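Local coordinates for lipoteichoic acid primase (Listeria monocytogenes, PDB 4UOP), which belongs to the sulfatase family and carries a magnesium ion in its extracellular catalytic domain, at residues D87-E92 against P318-Y323; V170-F175 against K213-L218; K199-L204 against I265-D270. All blocks are in the same frame, centred on the assembly; numbering follows the deposited sequence.

How the contacts relate
Starting from the N terminus, residues 87-92 open the longest loop, which contact 1 closes at 318-323, tying the end of helix 84-89 to strand 319-322. The other two contacts fall within it. Contact 2 closes the loop from 170-175 to 213-218 and sets the turn before strand 174-176 against strand 214-219 of the same mixed sheet. Contact 3 closes the loop from 199-204 to 265-270, joining helices 193-209 and 246-271; it crosses contact 2, because 199-204 precedes 213-218. Leu204 of contact 3 packs on Ala216 of contact 2, while Leu89 of contact 1 reaches Ile265 of contact 3. Contacts 1 and 2 do not touch, their nearest atoms lying about 10 Å apart.

Contact 1: D87-E92 against P318-Y323; sequences DGLQNE and PFFLHY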
# COMPACT_ATOMS: atom_id res chain seq x y z
N ASP B 87 -32.27 -7.84 3.93
CA ASP B 87 -32.96 -8.43 5.08
C ASP B 87 -33.96 -9.50 4.62
O ASP B 87 -34.03 -10.56 5.22
CB ASP B 87 -33.68 -7.36 5.90
CG ASP B 87 -32.74 -6.25 6.38
OD1 ASP B 87 -31.49 -6.40 6.34
OD2 ASP B 87 -33.27 -5.20 6.81
N GLY B 88 -34.69 -9.21 3.55
CA GLY B 88 -35.66 -10.14 2.96
C GLY B 88 -35.00 -11.40 2.40
O GLY B 88 -35.58 -12.48 2.47
N LEU B 89 -33.80 -11.27 1.84
CA LEU B 89 -33.08 -12.43 1.30
C LEU B 89 -32.66 -13.46 2.35
O LEU B 89 -32.42 -14.62 2.01
CB LEU B 89 -31.81 -12.00 0.56
CG LEU B 89 -32.00 -11.32 -0.79
CD1 LEU B 89 -30.65 -10.79 -1.26
CD2 LEU B 89 -32.59 -12.27 -1.81
N GLN B 90 -32.53 -13.04 3.60
CA GLN B 90 -32.12 -13.95 4.68
C GLN B 90 -33.00 -15.20 4.79
O GLN B 90 -32.49 -16.27 5.11
CB GLN B 90 -32.05 -13.23 6.02
CG GLN B 90 -30.87 -12.28 6.12
CD GLN B 90 -30.68 -11.62 7.47
OE1 GLN B 90 -29.96 -10.63 7.58
NE2 GLN B 90 -31.29 -12.17 8.51
N ASN B 91 -34.29 -15.06 4.51
CA ASN B 91 -35.22 -16.20 4.55
C ASN B 91 -35.10 -17.16 3.39
O ASN B 91 -35.61 -18.28 3.47
CB ASN B 91 -36.67 -15.70 4.59
CG ASN B 91 -37.05 -15.13 5.94
OD1 ASN B 91 -36.50 -15.51 6.97
ND2 ASN B 91 -38.00 -14.19 5.94
N GLU B 92 -34.48 -16.74 2.29
CA GLU B 92 -34.45 -17.57 1.08
C GLU B 92 -33.05 -17.81 0.51
O GLU B 92 -32.93 -18.28 -0.62
CB GLU B 92 -35.36 -16.96 0.01
CG GLU B 92 -34.99 -15.57 -0.44
CD GLU B 92 -35.90 -15.04 -1.55
OE1 GLU B 92 -35.85 -15.55 -2.69
OE2 GLU B 92 -36.65 -14.09 -1.29
N PRO B 318 -21.41 -8.13 3.90
CA PRO B 318 -22.51 -9.06 3.67
C PRO B 318 -22.19 -10.08 2.58
O PRO B 318 -21.40 -9.79 1.67
CB PRO B 318 -23.66 -8.15 3.26
CG PRO B 318 -22.99 -6.93 2.68
CD PRO B 318 -21.74 -6.75 3.48
N PHE B 319 -22.79 -11.25 2.70
CA PHE B 319 -22.64 -12.34 1.76
C PHE B 319 -23.93 -13.14 1.70
O PHE B 319 -24.40 -13.64 2.72
CB PHE B 319 -21.48 -13.26 2.15
CG PHE B 319 -21.29 -14.43 1.23
CD1 PHE B 319 -20.61 -14.29 0.04
CD2 PHE B 319 -21.84 -15.67 1.54
CE1 PHE B 319 -20.45 -15.36 -0.82
CE2 PHE B 319 -21.69 -16.74 0.68
CZ PHE B 319 -21.00 -16.59 -0.50
N PHE B 320 -24.50 -13.24 0.50
CA PHE B 320 -25.75 -13.94 0.27
C PHE B 320 -25.60 -14.81 -0.95
O PHE B 320 -25.06 -14.38 -1.98
CB PHE B 320 -26.91 -12.95 0.06
CG PHE B 320 -27.24 -12.14 1.27
CD1 PHE B 320 -26.49 -11.03 1.60
CD2 PHE B 320 -28.31 -12.48 2.09
CE1 PHE B 320 -26.79 -10.28 2.73
CE2 PHE B 320 -28.63 -11.73 3.21
CZ PHE B 320 -27.85 -10.65 3.55
N LEU B 321 -26.10 -16.04 -0.86
CA LEU B 321 -26.04 -16.97 -1.96
C LEU B 321 -27.39 -17.61 -2.19
O LEU B 321 -28.01 -18.14 -1.26
CB LEU B 321 -24.97 -18.04 -1.70
CG LEU B 321 -24.85 -19.00 -2.90
CD1 LEU B 321 -23.42 -19.11 -3.42
CD2 LEU B 321 -25.40 -20.35 -2.52
N HIS B 322 -27.83 -17.56 -3.44
CA HIS B 322 -29.07 -18.18 -3.88
C HIS B 322 -28.74 -19.21 -4.95
O HIS B 322 -27.85 -18.98 -5.78
CB HIS B 322 -30.01 -17.12 -4.45
CG HIS B 322 -30.96 -17.62 -5.50
ND1 HIS B 322 -32.18 -18.19 -5.18
CD2 HIS B 322 -30.88 -17.64 -6.85
CE1 HIS B 322 -32.79 -18.56 -6.29
NE2 HIS B 322 -32.03 -18.23 -7.32
N TYR B 323 -29.43 -20.34 -4.93
CA TYR B 323 -29.46 -21.21 -6.10
C TYR B 323 -30.81 -21.89 -6.20
O TYR B 323 -31.47 -22.10 -5.18
CB TYR B 323 -28.30 -22.22 -6.10
CG TYR B 323 -28.30 -23.25 -4.99
CD1 TYR B 323 -29.00 -24.45 -5.13
CD2 TYR B 323 -27.57 -23.05 -3.83
CE1 TYR B 323 -28.98 -25.41 -4.11
CE2 TYR B 323 -27.55 -23.99 -2.82
CZ TYR B 323 -28.25 -25.17 -2.96
OH TYR B 323 -28.22 -26.09 -1.93
O HOH W 1 -31.83 -19.72 -2.81
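Phe320 turns one side of its ring toward Leu89 and Gln90, and the two residues meet it differently. Gln90 comes in at the ring edge, with CG close to the ring plane and 3.7 Å from Phe320 CE2. Leu89 approaches obliquely through its CB, which lies 3.8 Å from Phe320 CD2. The Gln90 chain stays extended beyond CG (chi2 -175°), which takes the amide past the ring to Arg70 and Asn74, both hydrogen-bonded to OE1. Its amide plane is tilted by 24° from the plane of the phenyl ring.

Farther along, a water replaces direct contact. It donates to Glu92 O at 2.8 Å and accepts from Tyr323 N. The same water is hydrogen-bonded to His322 ND1, also at 2.8 Å. The imidazole is fixed from two more directions, by its NE2 bond to Trp274 O and by stacking on the Trp274 ring. Strand 319-322 runs antiparallel to both of its neighbours, 94-100 and 277-283. Leu89 also touches Phe281 of strand 277-283, so the 84-89 helix and the turn after it cover one face of the central mixed sheet, in the layered alpha/beta architecture of the sulfatase family.

Contact 2: V170-F175 against K213-L218; sequences VGFDKF and KFYAQL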
# COMPACT_ATOMS: atom_id res chain seq x y z
N VAL B 170 -7.88 -11.98 -17.02
CA VAL B 170 -8.58 -13.07 -16.33
C VAL B 170 -9.54 -13.83 -17.24
O VAL B 170 -10.16 -14.79 -16.82
CB VAL B 170 -9.33 -12.63 -15.04
CG1 VAL B 170 -8.33 -12.20 -13.98
CG2 VAL B 170 -10.35 -11.54 -15.30
N GLY B 171 -9.66 -13.39 -18.49
CA GLY B 171 -10.40 -14.15 -19.49
C GLY B 171 -11.89 -13.90 -19.53
O GLY B 171 -12.63 -14.77 -19.97
N PHE B 172 -12.35 -12.72 -19.09
CA PHE B 172 -13.72 -12.31 -19.38
C PHE B 172 -13.85 -12.18 -20.90
O PHE B 172 -12.98 -11.60 -21.55
CB PHE B 172 -14.10 -10.98 -18.69
CG PHE B 172 -14.59 -11.13 -17.27
CD1 PHE B 172 -15.84 -11.66 -17.01
CD2 PHE B 172 -13.83 -10.70 -16.20
CE1 PHE B 172 -16.30 -11.81 -15.72
CE2 PHE B 172 -14.28 -10.83 -14.90
CZ PHE B 172 -15.52 -11.39 -14.66
N ASP B 173 -14.95 -12.68 -21.46
CA ASP B 173 -15.22 -12.50 -22.90
C ASP B 173 -15.43 -11.03 -23.25
O ASP B 173 -14.98 -10.55 -24.31
CB ASP B 173 -16.46 -13.28 -23.33
CG ASP B 173 -16.24 -14.77 -23.35
OD1 ASP B 173 -15.20 -15.21 -23.87
OD2 ASP B 173 -17.11 -15.51 -22.86
N LYS B 174 -16.13 -10.32 -22.37
CA LYS B 174 -16.46 -8.91 -22.57
C LYS B 174 -16.49 -8.15 -21.26
O LYS B 174 -16.76 -8.73 -20.21
CB LYS B 174 -17.86 -8.74 -23.17
CG LYS B 174 -18.02 -9.23 -24.58
CD LYS B 174 -19.40 -8.90 -25.08
CE LYS B 174 -19.61 -9.47 -26.47
NZ LYS B 174 -21.03 -9.33 -26.88
N PHE B 175 -16.23 -6.84 -21.33
CA PHE B 175 -16.57 -5.96 -20.23
C PHE B 175 -17.35 -4.79 -20.77
O PHE B 175 -17.09 -4.30 -21.87
CB PHE B 175 -15.34 -5.51 -19.43
CG PHE B 175 -14.34 -4.74 -20.23
CD1 PHE B 175 -14.47 -3.37 -20.36
CD2 PHE B 175 -13.27 -5.38 -20.82
CE1 PHE B 175 -13.55 -2.64 -21.11
CE2 PHE B 175 -12.34 -4.66 -21.58
CZ PHE B 175 -12.49 -3.29 -21.70
N LYS B 213 -25.66 -20.22 -21.60
CA LYS B 213 -25.29 -20.12 -20.19
C LYS B 213 -24.35 -18.93 -20.05
O LYS B 213 -23.45 -18.75 -20.89
CB LYS B 213 -24.56 -21.37 -19.72
CG LYS B 213 -25.41 -22.61 -19.59
CD LYS B 213 -24.65 -23.71 -18.87
CE LYS B 213 -23.27 -23.90 -19.47
NZ LYS B 213 -22.65 -25.19 -19.08
N PHE B 214 -24.54 -18.13 -19.00
CA PHE B 214 -23.74 -16.93 -18.82
C PHE B 214 -23.30 -16.76 -17.37
O PHE B 214 -23.97 -17.23 -16.44
CB PHE B 214 -24.49 -15.69 -19.32
CG PHE B 214 -25.76 -15.39 -18.56
CD1 PHE B 214 -25.74 -14.65 -17.40
CD2 PHE B 214 -26.99 -15.87 -19.02
CE1 PHE B 214 -26.91 -14.38 -16.71
CE2 PHE B 214 -28.15 -15.61 -18.34
CZ PHE B 214 -28.12 -14.87 -17.17
N TYR B 215 -22.16 -16.11 -17.21
CA TYR B 215 -21.70 -15.55 -15.95
C TYR B 215 -21.64 -14.05 -16.15
O TYR B 215 -20.91 -13.56 -17.03
CB TYR B 215 -20.33 -16.13 -15.57
CG TYR B 215 -19.53 -15.36 -14.53
CD1 TYR B 215 -20.16 -14.71 -13.47
CD2 TYR B 215 -18.14 -15.31 -14.60
CE1 TYR B 215 -19.43 -14.01 -12.51
CE2 TYR B 215 -17.40 -14.63 -13.64
CZ TYR B 215 -18.05 -13.96 -12.61
OH TYR B 215 -17.32 -13.28 -11.67
N ALA B 216 -22.42 -13.33 -15.35
CA ALA B 216 -22.38 -11.86 -15.33
C ALA B 216 -21.92 -11.37 -13.96
O ALA B 216 -22.46 -11.78 -12.93
CB ALA B 216 -23.76 -11.32 -15.65
N GLN B 217 -20.88 -10.54 -13.96
CA GLN B 217 -20.38 -9.89 -12.74
C GLN B 217 -20.72 -8.40 -12.83
O GLN B 217 -20.30 -7.74 -13.77
CB GLN B 217 -18.87 -10.04 -12.63
CG GLN B 217 -18.26 -9.34 -11.43
CD GLN B 217 -18.22 -10.17 -10.17
OE1 GLN B 217 -18.25 -11.41 -10.21
NE2 GLN B 217 -18.07 -9.49 -9.03
N LEU B 218 -21.49 -7.90 -11.87
CA LEU B 218 -21.89 -6.50 -11.83
C LEU B 218 -21.22 -5.85 -10.63
O LEU B 218 -21.24 -6.39 -9.52
CB LEU B 218 -23.41 -6.37 -11.73
CG LEU B 218 -24.21 -6.85 -12.94
CD1 LEU B 218 -24.44 -8.34 -12.90
CD2 LEU B 218 -25.56 -6.16 -13.01
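Phe172 meets Tyr215 and Gln217 within the layered alpha/beta fold of the sulfatase family, where strands 174-176 and 214-219 both run parallel to the intervening strand 149-153. Helix 163-169 links 149-153 to 174-176 in a beta-alpha-beta unit, and it ends in a Schellman motif in which Gly171 takes the positive phi. Phe172 follows directly. Its ring reaches past strand 149-153, touching Thr150 on the way, toward the side chains of strand 214-219.

Of the three residues, Phe172 gives up the largest area to the contact. Its CE1 lies 3.7 Å from Tyr215 CE2, and CZ is 4.0 Å from Tyr215 OH, so the outer part of the phenyl group runs along the CE2 side of the phenol as far as the hydroxyl. The two rings meet obliquely, with centroids 5.6 Å apart and planes at 36°. Phe172 CZ also reaches Gln217 CB, at 4.1 Å. Tyr116 of helix 107-117 packs edge-to-face with Phe172, which places the phenyl ring between that helix and the sheet.

Tyr215 and Gln217 stand two residues apart and project from the same face of their strand, while Ala216 between them turns to Leu204 of helix 193-209 on the other. Both residues also pack on Ile62 of the neighbouring strand 59-65. The magnesium ion, held by Glu66, Thr108, Asp284 and His285, lies about 11 Å from the Gln217 side chain, which is not part of its coordination shell. The Gln217 chain bends at chi2 (88°), bringing its amide back to the phenol: Tyr215 OH donates to Gln217 OE1 over a short 2.5 Å, with the hydroxyl tilted 24° from the carbonyl plane.

Contact 3: K199-L204 against I265-D270; sequences KAFPIL and IQKLKD
The phenyl ring of Phe201 carries the aliphatic chain of Lys267 across one of its faces. Lys267 CE lies 4.1 Å from the ring centroid and 27° off the normal, a CH-pi contact, while CB of the same lysine sits 3.9 Å above the plane, displaced toward the rim. Lys267 O lies on that same side, out past the rim, 3.5 Å from Phe201 CE1. Phe201 CD1 is 4.2 Å from Leu268 CD2, where the two side chains pass in antiparallel sense. Ile273, in the loop after helix 246-271, packs on both Phe201 and Leu268.

A chi1 of 173° swings the Phe201 ring away from its backbone N and out toward helix 246-271. The lysine lies down on it because its chain bends at chi3 (76°), which carries CE back over the ring and lets NZ hydrogen-bond to Asn198 OD1, on the same helix as Phe201. Lys267 therefore grips helix 193-209 twice, by its methylenes and by its ammonium group. Near the helix end, Ser271 OG is hydrogen-bonded to the carbonyls of Lys267 and Leu268.

Chemically, this helix-helix contact is mixed: a buried ring shares its face with the carbon chain of a partly exposed lysine whose ammonium group is hydrogen-bonded to an amide oxygen. The ammonium group probably polarises the adjacent CE hydrogens, which would strengthen their attraction to the pi cloud.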
# COMPACT_ATOMS: atom_id res chain seq x y z
N LYS B 199 -29.58 -1.47 -17.86
CA LYS B 199 -28.89 -1.72 -19.12
C LYS B 199 -28.25 -3.10 -19.17
O LYS B 199 -28.13 -3.67 -20.24
CB LYS B 199 -27.88 -0.63 -19.43
CG LYS B 199 -28.57 0.70 -19.73
CD LYS B 199 -27.61 1.73 -20.28
CE LYS B 199 -28.34 2.94 -20.83
NZ LYS B 199 -28.94 2.68 -22.17
N ALA B 200 -27.91 -3.68 -18.02
CA ALA B 200 -27.37 -5.05 -18.02
C ALA B 200 -28.47 -6.09 -18.27
O ALA B 200 -28.27 -7.05 -19.01
CB ALA B 200 -26.66 -5.35 -16.71
N PHE B 201 -29.63 -5.88 -17.67
CA PHE B 201 -30.67 -6.88 -17.67
C PHE B 201 -31.05 -7.40 -19.08
O PHE B 201 -31.16 -8.62 -19.27
CB PHE B 201 -31.91 -6.41 -16.88
CG PHE B 201 -33.07 -7.35 -17.00
CD1 PHE B 201 -33.13 -8.49 -16.22
CD2 PHE B 201 -34.07 -7.11 -17.93
CE1 PHE B 201 -34.20 -9.37 -16.34
CE2 PHE B 201 -35.13 -7.98 -18.06
CZ PHE B 201 -35.19 -9.11 -17.27
N PRO B 202 -31.27 -6.50 -20.06
CA PRO B 202 -31.67 -6.97 -21.39
C PRO B 202 -30.62 -7.86 -22.05
O PRO B 202 -30.96 -8.73 -22.84
CB PRO B 202 -31.85 -5.67 -22.19
CG PRO B 202 -32.17 -4.64 -21.16
CD PRO B 202 -31.41 -5.04 -19.93
N ILE B 203 -29.35 -7.64 -21.73
CA ILE B 203 -28.28 -8.47 -22.25
C ILE B 203 -28.41 -9.88 -21.68
O ILE B 203 -28.29 -10.85 -22.43
CB ILE B 203 -26.90 -7.88 -21.91
CG1 ILE B 203 -26.71 -6.57 -22.67
CG2 ILE B 203 -25.79 -8.87 -22.26
CD1 ILE B 203 -25.63 -5.70 -22.11
N LEU B 204 -28.66 -9.98 -20.38
CA LEU B 204 -28.85 -11.27 -19.71
C LEU B 204 -30.10 -11.98 -20.21
O LEU B 204 -30.09 -13.19 -20.42
CB LEU B 204 -28.93 -11.10 -18.19
CG LEU B 204 -27.84 -10.25 -17.50
CD1 LEU B 204 -27.92 -10.37 -15.98
CD2 LEU B 204 -26.47 -10.61 -18.01
N ILE B 265 -33.47 -7.73 -8.77
CA ILE B 265 -33.91 -9.06 -8.36
C ILE B 265 -35.34 -9.35 -8.84
O ILE B 265 -35.62 -10.43 -9.35
CB ILE B 265 -33.81 -9.24 -6.83
CG1 ILE B 265 -32.35 -9.27 -6.38
CG2 ILE B 265 -34.51 -10.52 -6.39
CD1 ILE B 265 -32.15 -9.12 -4.89
N GLN B 266 -36.24 -8.38 -8.70
CA GLN B 266 -37.62 -8.59 -9.12
C GLN B 266 -37.71 -8.85 -10.64
O GLN B 266 -38.51 -9.68 -11.09
CB GLN B 266 -38.51 -7.42 -8.69
CG GLN B 266 -40.00 -7.66 -8.88
CD GLN B 266 -40.49 -8.89 -8.14
OE1 GLN B 266 -40.34 -9.00 -6.92
NE2 GLN B 266 -41.03 -9.84 -8.87
N LYS B 267 -36.87 -8.18 -11.43
CA LYS B 267 -36.81 -8.43 -12.87
C LYS B 267 -36.24 -9.81 -13.19
O LYS B 267 -36.72 -10.47 -14.10
CB LYS B 267 -36.01 -7.34 -13.59
CG LYS B 267 -36.76 -6.02 -13.60
CD LYS B 267 -35.89 -4.86 -14.03
CE LYS B 267 -35.65 -4.83 -15.53
NZ LYS B 267 -35.34 -3.46 -16.01
N LEU B 268 -35.22 -10.24 -12.45
CA LEU B 268 -34.68 -11.58 -12.58
C LEU B 268 -35.76 -12.62 -12.24
O LEU B 268 -35.83 -13.67 -12.87
CB LEU B 268 -33.45 -11.79 -11.69
CG LEU B 268 -32.20 -10.96 -11.98
CD1 LEU B 268 -31.14 -11.25 -10.92
CD2 LEU B 268 -31.66 -11.17 -13.39
N LYS B 269 -36.58 -12.35 -11.23
CA LYS B 269 -37.65 -13.27 -10.84
C LYS B 269 -38.73 -13.35 -11.93
O LYS B 269 -39.09 -14.44 -12.38
CB LYS B 269 -38.25 -12.91 -9.48
CG LYS B 269 -37.34 -13.17 -8.29
CD LYS B 269 -37.96 -12.81 -6.96
CE LYS B 269 -37.06 -13.25 -5.81
NZ LYS B 269 -37.59 -12.86 -4.48
N ASP B 270 -39.25 -12.19 -12.35
CA ASP B 270 -40.30 -12.12 -13.37
C ASP B 270 -39.90 -12.77 -14.69
O ASP B 270 -40.71 -13.44 -15.32
CB ASP B 270 -40.69 -10.67 -13.66
CG ASP B 270 -41.40 -10.01 -12.50
OD1 ASP B 270 -41.91 -10.74 -11.62
OD2 ASP B 270 -41.47 -8.76 -12.49